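Local coordinates for putative exported protein (PDB 2PFZ), which binds pyroglutamic acid as an extracytoplasmic solute receptor, and probably delivers it to a tripartite ATP-independent periplasmic (TRAP) transporter, at residues A[20-23]-A[24-28]; A[37-41]-A[42-46]; A[134-137]-A[138-141]; A[148-151]-A[152-155]. All blocks are in the same frame, centred on the assembly; numbering follows the deposited sequence.

Contact 1 of 4, residues A[20-23]-A[24-28]; sequences TQFV and KDVDS
Phe22 and Val26 pack one turn apart on helix 14-30, the helix of a beta-alpha-beta unit that runs from strand 2-6 to strand 35-39. The contact is a CH-pi one. Val26 CG2 lies over one face of the Phe22 ring, 3.9 Å from its centroid and displaced toward the rim. Its nearest ring atom is CE1, and the distance from Val26 CG2 to Phe22 CE1 is 3.6 Å. Phe22 CG stands anti to the backbone N (chi1 165°), which swings the ring along the helix toward the next turn.

Lys24 is exposed and stretched out past CG. It runs back alongside Thr20, pointing the same way. Its aliphatic part does the touching: Lys24 CG is 3.3 Å from Thr20 O, and Lys24 CE is 4.1 Å from Thr20 CG2.

Beneath the side chains run the i to i+4 backbone bonds. Val26 N donates to Phe22 O at 2.9 Å. Asp25 N bonds to Gln21 O and Asp27 N to Val23 O, while the bond from Lys24 N to Thr20 O is weak.

The buried face of the helix meets two neighbours. Phe22 and Val26 touch helix 222-256 through Leu228 and Ala231, and the Phe22 ring also meets Tyr115 edge to face. Val23 and Phe22 rest on Ile36 of strand 35-39. The acidic side chains tie the helix to its surroundings: Asp27 OD1 forms a salt bridge with Lys35 NZ, and Asp25 OD2 forms one with Arg238 NH2.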
loop_
_atom_site.group_PDB
_atom_site.type_symbol
_atom_site.label_atom_id
_atom_site.label_comp_id
_atom_site.label_asym_id
_atom_site.label_seq_id
_atom_site.Cartn_x
_atom_site.Cartn_y
_atom_site.Cartn_z
ATOM N N THR A 20 -9.005 -2.687 13.146
ATOM C CA THR A 20 -9.687 -3.301 14.295
ATOM C C THR A 20 -9.862 -2.275 15.426
ATOM O O THR A 20 -10.957 -2.138 15.994
ATOM C CB THR A 20 -8.971 -4.600 14.736
ATOM O OG1 THR A 20 -9.049 -5.557 13.672
ATOM C CG2 THR A 20 -9.624 -5.216 15.979
ATOM N N GLN A 21 -8.806 -1.524 15.717
ATOM C CA GLN A 21 -8.903 -0.425 16.691
ATOM C C GLN A 21 -9.806 0.702 16.193
ATOM O O GLN A 21 -10.549 1.301 16.978
ATOM C CB GLN A 21 -7.520 0.121 17.055
ATOM C CG GLN A 21 -7.519 1.078 18.264
ATOM C CD GLN A 21 -8.256 0.522 19.481
ATOM O OE1 GLN A 21 -9.259 1.091 19.929
ATOM N NE2 GLN A 21 -7.777 -0.597 20.011
ATOM N N PHE A 22 -9.724 0.992 14.894
ATOM C CA PHE A 22 -10.557 2.001 14.244
ATOM C C PHE A 22 -12.035 1.692 14.446
ATOM O O PHE A 22 -12.797 2.580 14.842
ATOM C CB PHE A 22 -10.220 2.064 12.748
ATOM C CG PHE A 22 -11.239 2.795 11.908
ATOM C CD1 PHE A 22 -11.406 4.162 12.023
ATOM C CD2 PHE A 22 -12.008 2.101 10.967
ATOM C CE1 PHE A 22 -12.338 4.841 11.247
ATOM C CE2 PHE A 22 -12.976 2.765 10.195
ATOM C CZ PHE A 22 -13.127 4.137 10.327
ATOM N N VAL A 23 -12.445 0.445 14.198
ATOM C CA VAL A 23 -13.873 0.132 14.292
ATOM C C VAL A 23 -14.340 0.276 15.754
ATOM O O VAL A 23 -15.454 0.746 16.005
ATOM C CB VAL A 23 -14.286 -1.234 13.631
ATOM C CG1 VAL A 23 -14.018 -1.248 12.157
ATOM C CG2 VAL A 23 -13.589 -2.403 14.285
ATOM N N LYS A 24 -13.479 -0.115 16.701
ATOM C CA LYS A 24 -13.697 0.125 18.133
ATOM C C LYS A 24 -13.814 1.618 18.474
ATOM O O LYS A 24 -14.649 1.993 19.283
ATOM C CB LYS A 24 -12.576 -0.505 18.976
ATOM C CG LYS A 24 -12.484 -2.025 18.890
ATOM C CD LYS A 24 -11.403 -2.564 19.791
ATOM C CE LYS A 24 -11.266 -4.082 19.607
ATOM N NZ LYS A 24 -10.132 -4.667 20.386
ATOM N N ASP A 25 -12.979 2.466 17.868
ATOM C CA ASP A 25 -13.061 3.916 18.066
ATOM C C ASP A 25 -14.361 4.504 17.510
ATOM O O ASP A 25 -14.946 5.395 18.116
ATOM C CB ASP A 25 -11.860 4.643 17.440
ATOM C CG ASP A 25 -10.543 4.391 18.185
ATOM O OD1 ASP A 25 -10.541 3.725 19.252
ATOM O OD2 ASP A 25 -9.490 4.854 17.680
ATOM N N VAL A 26 -14.810 4.019 16.352
ATOM C CA VAL A 26 -16.058 4.528 15.760
ATOM C C VAL A 26 -17.258 4.173 16.642
ATOM O O VAL A 26 -18.151 5.005 16.833
ATOM C CB VAL A 26 -16.309 3.993 14.327
ATOM C CG1 VAL A 26 -17.648 4.539 13.785
ATOM C CG2 VAL A 26 -15.183 4.383 13.395
ATOM N N ASP A 27 -17.265 2.945 17.157
ATOM C CA ASP A 27 -18.271 2.496 18.112
ATOM C C ASP A 27 -18.250 3.420 19.342
ATOM O O ASP A 27 -19.267 4.049 19.674
ATOM C CB ASP A 27 -17.992 1.034 18.476
ATOM C CG ASP A 27 -19.138 0.363 19.209
ATOM O OD1 ASP A 27 -20.288 0.818 19.133
ATOM O OD2 ASP A 27 -18.874 -0.657 19.871
ATOM N N SER A 28 -17.093 3.532 19.989
ATOM C CA SER A 28 -16.981 4.318 21.220
ATOM C C SER A 28 -17.327 5.797 21.032
ATOM O O SER A 28 -18.124 6.351 21.805
ATOM C CB SER A 28 -15.589 4.172 21.837
ATOM O OG SER A 28 -15.478 4.987 22.992
#

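Contact 2 of 4, residues A[37-41]-A[42-46]; sequences TLHNN and ASLYK
His39 and Leu44 meet across a type I' beta turn from Asn40 to Ser43, whose two central residues, Asn41 and Ala42, both have positive phi. The turn follows the end of strand 35-39. Asn40 O accepts two bonds from Ser43. The backbone N of Ser43 donates to Asn40 O at 3.1 Å. The hydroxyl Ser43 OG donates to the same Asn40 O at 2.7 Å, in the carbonyl plane and on a lone pair. Ser43 OG sits between its own backbone N and carbonyl carbon (chi1 52°), which turns the hydroxyl back to Asn40. One carbonyl thus fastens both the backbone and the side chain of the fourth turn residue.

Beyond the turn, Leu44 folds back over the His39 imidazole. Leu44 CD2 lies over one ring face, 3.8 Å from the ring centroid and 14° off the normal, a CH-pi contact. Nearer the backbone, His39 CB touches Leu44 CB at 3.7 Å. A water lies between the two limbs. It accepts from Leu44 N at 3.0 Å and lies 2.9 Å from His39 O, so it bridges the strand end and the loop that follows.

This is a surface contact. The Asn41 side chain is about 10 Å from the bound pyroglutamic acid. Strand 35-39 pairs in parallel with strand 2-6, and His39 makes backbone hydrogen bonds with Leu5 and Thr7. On the side of helix 14-30, Leu38 packs on Leu19 and Asn40 on Val16. Tyr45 lies against Ile50 and Ala53 as the chain leads into helix 50-55.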
loop_
_atom_site.group_PDB
_atom_site.type_symbol
_atom_site.label_atom_id
_atom_site.label_comp_id
_atom_site.label_asym_id
_atom_site.label_seq_id
_atom_site.Cartn_x
_atom_site.Cartn_y
_atom_site.Cartn_z
ATOM N N THR A 37 -18.402 -3.730 10.653
ATOM C CA THR A 37 -17.938 -5.084 10.594
ATOM C C THR A 37 -16.837 -5.170 9.560
ATOM O O THR A 37 -17.027 -4.776 8.397
ATOM C CB THR A 37 -19.086 -6.027 10.206
ATOM O OG1 THR A 37 -20.103 -5.941 11.199
ATOM C CG2 THR A 37 -18.611 -7.462 10.140
ATOM N N LEU A 38 -15.689 -5.679 10.004
ATOM C CA LEU A 38 -14.534 -5.878 9.138
ATOM C C LEU A 38 -14.585 -7.245 8.497
ATOM O O LEU A 38 -14.861 -8.245 9.171
ATOM C CB LEU A 38 -13.250 -5.812 9.959
ATOM C CG LEU A 38 -12.751 -4.471 10.485
ATOM C CD1 LEU A 38 -11.483 -4.772 11.271
ATOM C CD2 LEU A 38 -12.454 -3.515 9.336
ATOM N N HIS A 39 -14.294 -7.286 7.199
ATOM C CA HIS A 39 -14.219 -8.541 6.471
ATOM C C HIS A 39 -12.810 -8.709 5.985
ATOM O O HIS A 39 -12.422 -8.110 4.985
ATOM C CB HIS A 39 -15.186 -8.513 5.306
ATOM C CG HIS A 39 -16.608 -8.539 5.751
ATOM N ND1 HIS A 39 -17.319 -7.396 6.050
ATOM C CD2 HIS A 39 -17.427 -9.578 6.023
ATOM C CE1 HIS A 39 -18.532 -7.730 6.455
ATOM N NE2 HIS A 39 -18.621 -9.048 6.447
ATOM N N ASN A 40 -12.026 -9.482 6.720
ATOM C CA ASN A 40 -10.588 -9.486 6.441
ATOM C C ASN A 40 -10.125 -10.576 5.503
ATOM O O ASN A 40 -10.904 -11.421 5.081
ATOM C CB ASN A 40 -9.743 -9.409 7.723
ATOM C CG ASN A 40 -9.684 -10.706 8.472
ATOM O OD1 ASN A 40 -9.582 -11.786 7.872
ATOM N ND2 ASN A 40 -9.724 -10.616 9.811
ATOM N N ASN A 41 -8.844 -10.509 5.154
ATOM C CA ASN A 41 -8.215 -11.465 4.267
ATOM C C ASN A 41 -8.947 -11.673 2.938
ATOM O O ASN A 41 -8.994 -12.803 2.447
ATOM C CB ASN A 41 -8.009 -12.797 4.983
ATOM C CG ASN A 41 -6.875 -13.630 4.369
ATOM O OD1 ASN A 41 -5.840 -13.094 3.965
ATOM N ND2 ASN A 41 -7.065 -14.956 4.322
ATOM N N ALA A 42 -9.509 -10.594 2.367
ATOM C CA ALA A 42 -10.217 -10.652 1.077
ATOM C C ALA A 42 -11.418 -11.605 1.065
ATOM O O ALA A 42 -11.836 -12.089 -0.006
ATOM C CB ALA A 42 -9.246 -11.011 -0.071
ATOM N N SER A 43 -11.982 -11.848 2.246
ATOM C CA SER A 43 -13.104 -12.785 2.405
ATOM C C SER A 43 -14.407 -12.327 1.735
ATOM O O SER A 43 -15.204 -13.174 1.287
ATOM C CB SER A 43 -13.344 -13.111 3.889
ATOM O OG SER A 43 -13.473 -11.943 4.675
ATOM N N LEU A 44 -14.623 -11.016 1.672
ATOM C CA LEU A 44 -15.843 -10.457 1.065
ATOM C C LEU A 44 -15.562 -9.874 -0.307
ATOM O O LEU A 44 -16.201 -10.247 -1.306
ATOM C CB LEU A 44 -16.435 -9.365 1.954
ATOM C CG LEU A 44 -17.786 -8.836 1.476
ATOM C CD1 LEU A 44 -18.837 -9.973 1.313
ATOM C CD2 LEU A 44 -18.266 -7.757 2.433
ATOM N N TYR A 45 -14.629 -8.925 -0.344
ATOM C CA TYR A 45 -14.112 -8.421 -1.610
ATOM C C TYR A 45 -12.598 -8.539 -1.650
ATOM O O TYR A 45 -11.934 -8.434 -0.606
ATOM C CB TYR A 45 -14.557 -6.972 -1.795
ATOM C CG TYR A 45 -16.055 -6.878 -1.945
ATOM C CD1 TYR A 45 -16.677 -7.216 -3.166
ATOM C CD2 TYR A 45 -16.855 -6.467 -0.884
ATOM C CE1 TYR A 45 -18.048 -7.164 -3.303
ATOM C CE2 TYR A 45 -18.248 -6.390 -1.021
ATOM C CZ TYR A 45 -18.834 -6.747 -2.223
ATOM O OH TYR A 45 -20.223 -6.665 -2.342
ATOM N N LYS A 46 -12.059 -8.758 -2.848
ATOM C CA LYS A 46 -10.597 -8.905 -3.038
ATOM C C LYS A 46 -9.977 -7.551 -3.371
ATOM O O LYS A 46 -10.693 -6.623 -3.721
ATOM C CB LYS A 46 -10.331 -9.862 -4.195
ATOM C CG LYS A 46 -10.760 -11.300 -3.933
ATOM C CD LYS A 46 -10.763 -12.040 -5.230
ATOM C CE LYS A 46 -10.700 -13.535 -5.022
ATOM N NZ LYS A 46 -11.871 -13.950 -4.258
HETATM O O HOH W 1 -12.862 -8.682 2.206
#

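Contact 3 of 4, residues A[134-137]-A[138-141]; sequences SDMK and GLKW
A type II beta turn from Met136 to Leu139 leads a short 3-10 segment into strand 140-143, and a Met-aromatic contact joins its first residue, Met136, to Trp141 of the strand. The turn is closed by Leu139 N, which donates to Met136 O at 3.1 Å. Gly138 is the third turn residue, with phi 84° and psi 3°. A side chain at this position would collide with Lys137 O, which accounts for glycine here.

The side chains of Met136 and Leu139 cross on the buried side of the turn. Leu139 CD1 lies 3.8 Å from Met136 CG. Met136 CG is anti to the carbonyl carbon (chi1 -72°) and the chain is extended at chi2, which carries SD to the Trp141 edge. The bend at chi3 then turns CE toward Val155. Met136 SD is 4.0 Å from Trp141 CZ3 and 5.3 Å from the centroid of the six-membered ring. The sulfur therefore meets the rim of the indole and not its face.

Lys137 O and Asp135 O both accept from Arg128 NH1, which ties the turn to the preceding loop. Strand 140-143 carries Arg142, a residue of the pyroglutamic acid pocket. The strand lies between strands 158-161 and 178-181, parallel to both. Leu139 and Trp141 rest on Ser178, and Trp141 also on Met180. On the helix 146-155 side, Trp141 meets Ala152.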
loop_
_atom_site.group_PDB
_atom_site.type_symbol
_atom_site.label_atom_id
_atom_site.label_comp_id
_atom_site.label_asym_id
_atom_site.label_seq_id
_atom_site.Cartn_x
_atom_site.Cartn_y
_atom_site.Cartn_z
ATOM N N SER A 134 20.935 -5.316 -13.224
ATOM C CA SER A 134 21.071 -6.431 -14.169
ATOM C C SER A 134 20.950 -7.801 -13.499
ATOM O O SER A 134 20.503 -8.757 -14.130
ATOM C CB SER A 134 22.373 -6.332 -14.987
ATOM O OG SER A 134 23.509 -6.520 -14.168
ATOM N N ASP A 135 21.331 -7.891 -12.223
ATOM C CA ASP A 135 21.191 -9.148 -11.479
ATOM C C ASP A 135 19.723 -9.573 -11.322
ATOM O O ASP A 135 19.443 -10.637 -10.781
ATOM C CB ASP A 135 21.826 -9.048 -10.088
ATOM C CG ASP A 135 23.343 -8.913 -10.133
ATOM O OD1 ASP A 135 23.976 -9.426 -11.074
ATOM O OD2 ASP A 135 23.902 -8.307 -9.210
ATOM N N MET A 136 18.795 -8.727 -11.773
ATOM C CA MET A 136 17.370 -9.029 -11.632
ATOM C C MET A 136 16.692 -9.559 -12.903
ATOM O O MET A 136 15.531 -10.003 -12.867
ATOM C CB MET A 136 16.641 -7.805 -11.096
ATOM C CG MET A 136 16.963 -7.554 -9.637
ATOM S SD MET A 136 15.907 -6.274 -8.919
ATOM C CE MET A 136 16.628 -4.890 -9.678
ATOM N N LYS A 137 17.425 -9.529 -14.012
ATOM C CA LYS A 137 16.919 -10.016 -15.286
ATOM C C LYS A 137 16.506 -11.482 -15.165
ATOM O O LYS A 137 17.271 -12.326 -14.668
ATOM C CB LYS A 137 17.954 -9.802 -16.408
ATOM C CG LYS A 137 17.331 -9.739 -17.811
ATOM C CD LYS A 137 18.372 -9.484 -18.893
ATOM C CE LYS A 137 18.789 -10.787 -19.553
ATOM N NZ LYS A 137 17.664 -11.438 -20.310
ATOM N N GLY A 138 15.282 -11.779 -15.582
ATOM C CA GLY A 138 14.798 -13.157 -15.580
ATOM C C GLY A 138 14.220 -13.664 -14.269
ATOM O O GLY A 138 13.832 -14.828 -14.169
ATOM N N LEU A 139 14.140 -12.801 -13.257
ATOM C CA LEU A 139 13.512 -13.183 -11.990
ATOM C C LEU A 139 12.047 -13.582 -12.252
ATOM O O LEU A 139 11.409 -12.973 -13.100
ATOM C CB LEU A 139 13.612 -12.024 -10.967
ATOM C CG LEU A 139 14.885 -11.947 -10.094
ATOM C CD1 LEU A 139 14.896 -10.701 -9.222
ATOM C CD2 LEU A 139 15.001 -13.219 -9.231
ATOM N N LYS A 140 11.561 -14.613 -11.552
ATOM C CA LYS A 140 10.152 -15.024 -11.579
ATOM C C LYS A 140 9.430 -14.186 -10.524
ATOM O O LYS A 140 9.308 -14.591 -9.376
ATOM C CB LYS A 140 9.979 -16.518 -11.239
ATOM C CG LYS A 140 10.577 -17.508 -12.247
ATOM C CD LYS A 140 10.084 -18.941 -11.968
ATOM C CE LYS A 140 10.882 -19.621 -10.857
ATOM N NZ LYS A 140 10.316 -20.956 -10.491
ATOM N N TRP A 141 8.963 -13.018 -10.931
ATOM C CA TRP A 141 8.600 -11.949 -10.006
ATOM C C TRP A 141 7.105 -11.955 -9.697
ATOM O O TRP A 141 6.296 -12.125 -10.598
ATOM C CB TRP A 141 8.975 -10.648 -10.690
ATOM C CG TRP A 141 8.845 -9.364 -9.941
ATOM C CD1 TRP A 141 7.691 -8.680 -9.676
ATOM C CD2 TRP A 141 9.924 -8.525 -9.495
ATOM N NE1 TRP A 141 7.986 -7.481 -9.045
ATOM C CE2 TRP A 141 9.346 -7.352 -8.946
ATOM C CE3 TRP A 141 11.332 -8.647 -9.516
ATOM C CZ2 TRP A 141 10.119 -6.314 -8.385
ATOM C CZ3 TRP A 141 12.118 -7.606 -8.956
ATOM C CH2 TRP A 141 11.499 -6.450 -8.405
#

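Contact 4 of 4, residues A[148-151]-A[152-155]; sequences TAKI and AELV
Lys150 CG is anti to the backbone N (chi1 -178°) and the chain bends at chi2 (57°), which lays its methylenes against Leu154 one turn on. In Leu154 the CG stands anti to the carbonyl carbon (chi1 -71°), putting its methyl groups beside the lysine chain. The two side chains cross obliquely. Lys150 CE is 3.9 Å from Leu154 CD1, and Lys150 CG is also 3.9 Å from Leu154 CD1. The aliphatic part of an exposed lysine thus flanks a leucine.

Glu153 crosses the same lysine at about a right angle. Its carboxylate stays beyond salt-bridge range, with Lys150 NZ 4.5 Å from Glu153 OE1. Any attraction between the charges is therefore probably loose. The backbone bonds of helix 146-155 underlie all this. Leu154 N donates to Lys150 O at 2.9 Å. Ala152 N bonds likewise to Thr148 O, and Glu153 N to Ala149 O. The next one, Val155 N to Ile151 O, is weak.

The Thr148 side chain is about 7 Å from the bound pyroglutamic acid. The helix is the crossover of a beta-alpha-beta unit between strands 140-143 and 158-161. Ala149 packs on Ala143, and both Ala149 and Ala152 pack on Pro159. Lys150, Ile151 and Leu154 touch Met279 of helix 266-287. Thr148 and Ile151 also meet the loop residue Trp204.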
loop_
_atom_site.group_PDB
_atom_site.type_symbol
_atom_site.label_atom_id
_atom_site.label_comp_id
_atom_site.label_asym_id
_atom_site.label_seq_id
_atom_site.Cartn_x
_atom_site.Cartn_y
_atom_site.Cartn_z
ATOM N N THR A 148 4.112 -2.300 -9.947
ATOM C CA THR A 148 5.112 -3.217 -9.503
ATOM C C THR A 148 5.364 -4.251 -10.636
ATOM O O THR A 148 6.481 -4.768 -10.803
ATOM C CB THR A 148 4.570 -3.662 -8.142
ATOM O OG1 THR A 148 5.495 -3.439 -7.065
ATOM C CG2 THR A 148 3.804 -4.890 -8.153
ATOM N N ALA A 149 4.352 -4.489 -11.469
ATOM C CA ALA A 149 4.559 -5.208 -12.736
ATOM C C ALA A 149 5.436 -4.409 -13.716
ATOM O O ALA A 149 6.336 -4.977 -14.370
ATOM C CB ALA A 149 3.202 -5.581 -13.391
ATOM N N LYS A 150 5.203 -3.099 -13.798
ATOM C CA LYS A 150 6.023 -2.224 -14.644
ATOM C C LYS A 150 7.491 -2.206 -14.199
ATOM O O LYS A 150 8.381 -2.329 -15.024
ATOM C CB LYS A 150 5.467 -0.785 -14.703
ATOM C CG LYS A 150 6.267 0.139 -15.615
ATOM C CD LYS A 150 6.346 -0.432 -17.044
ATOM C CE LYS A 150 6.857 0.614 -18.049
ATOM N NZ LYS A 150 6.326 0.331 -19.442
ATOM N N ILE A 151 7.723 -2.071 -12.898
ATOM C CA ILE A 151 9.074 -2.112 -12.349
ATOM C C ILE A 151 9.773 -3.420 -12.725
ATOM O O ILE A 151 10.920 -3.402 -13.191
ATOM C CB ILE A 151 9.078 -1.917 -10.810
ATOM C CG1 ILE A 151 8.558 -0.500 -10.478
ATOM C CG2 ILE A 151 10.491 -2.210 -10.234
ATOM C CD1 ILE A 151 8.274 -0.201 -9.006
ATOM N N ALA A 152 9.073 -4.536 -12.547
ATOM C CA ALA A 152 9.599 -5.848 -12.955
ATOM C C ALA A 152 10.026 -5.809 -14.420
ATOM O O ALA A 152 11.171 -6.152 -14.756
ATOM C CB ALA A 152 8.559 -6.954 -12.714
ATOM N N GLU A 153 9.135 -5.336 -15.292
ATOM C CA GLU A 153 9.446 -5.317 -16.714
ATOM C C GLU A 153 10.665 -4.444 -16.979
ATOM O O GLU A 153 11.472 -4.739 -17.871
ATOM C CB GLU A 153 8.259 -4.820 -17.529
ATOM C CG GLU A 153 7.125 -5.837 -17.601
ATOM C CD GLU A 153 5.837 -5.225 -18.118
ATOM O OE1 GLU A 153 5.841 -4.042 -18.533
ATOM O OE2 GLU A 153 4.813 -5.931 -18.120
ATOM N N LEU A 154 10.800 -3.366 -16.209
ATOM C CA LEU A 154 11.874 -2.419 -16.472
ATOM C C LEU A 154 13.233 -2.933 -15.998
ATOM O O LEU A 154 14.256 -2.419 -16.452
ATOM C CB LEU A 154 11.566 -1.017 -15.930
ATOM C CG LEU A 154 10.476 -0.244 -16.694
ATOM C CD1 LEU A 154 10.087 0.993 -15.909
ATOM C CD2 LEU A 154 10.859 0.108 -18.161
ATOM N N VAL A 155 13.250 -3.925 -15.104
ATOM C CA VAL A 155 14.511 -4.532 -14.677
ATOM C C VAL A 155 14.789 -5.855 -15.412
ATOM O O VAL A 155 15.788 -6.526 -15.136
ATOM C CB VAL A 155 14.651 -4.700 -13.114
ATOM C CG1 VAL A 155 14.644 -3.338 -12.420
ATOM C CG2 VAL A 155 13.586 -5.651 -12.515
#

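Contact 1 lies on the helix of one beta-alpha-beta unit and contact 2 at the end of its second strand. Contact 3 leads into the first strand of another unit, and contact 4 lies on its helix. Centres of the two pairs are about 28 to 43 Å apart. Within each pair the elements touch: Leu38 packs on Thr20 and Val23, and Trp141 NE1 packs near Thr148 O. Contacts 1 and 4, each on its own crossover helix, are partly buried. Contact 1 uses an aromatic face, contact 4 a lysine chain on leucine. Contact 2 is a type I' turn leaving a strand at the surface, with a hydroxyl and a water. Contact 3 is a buried type II turn entering one, with sulfur against an indole edge.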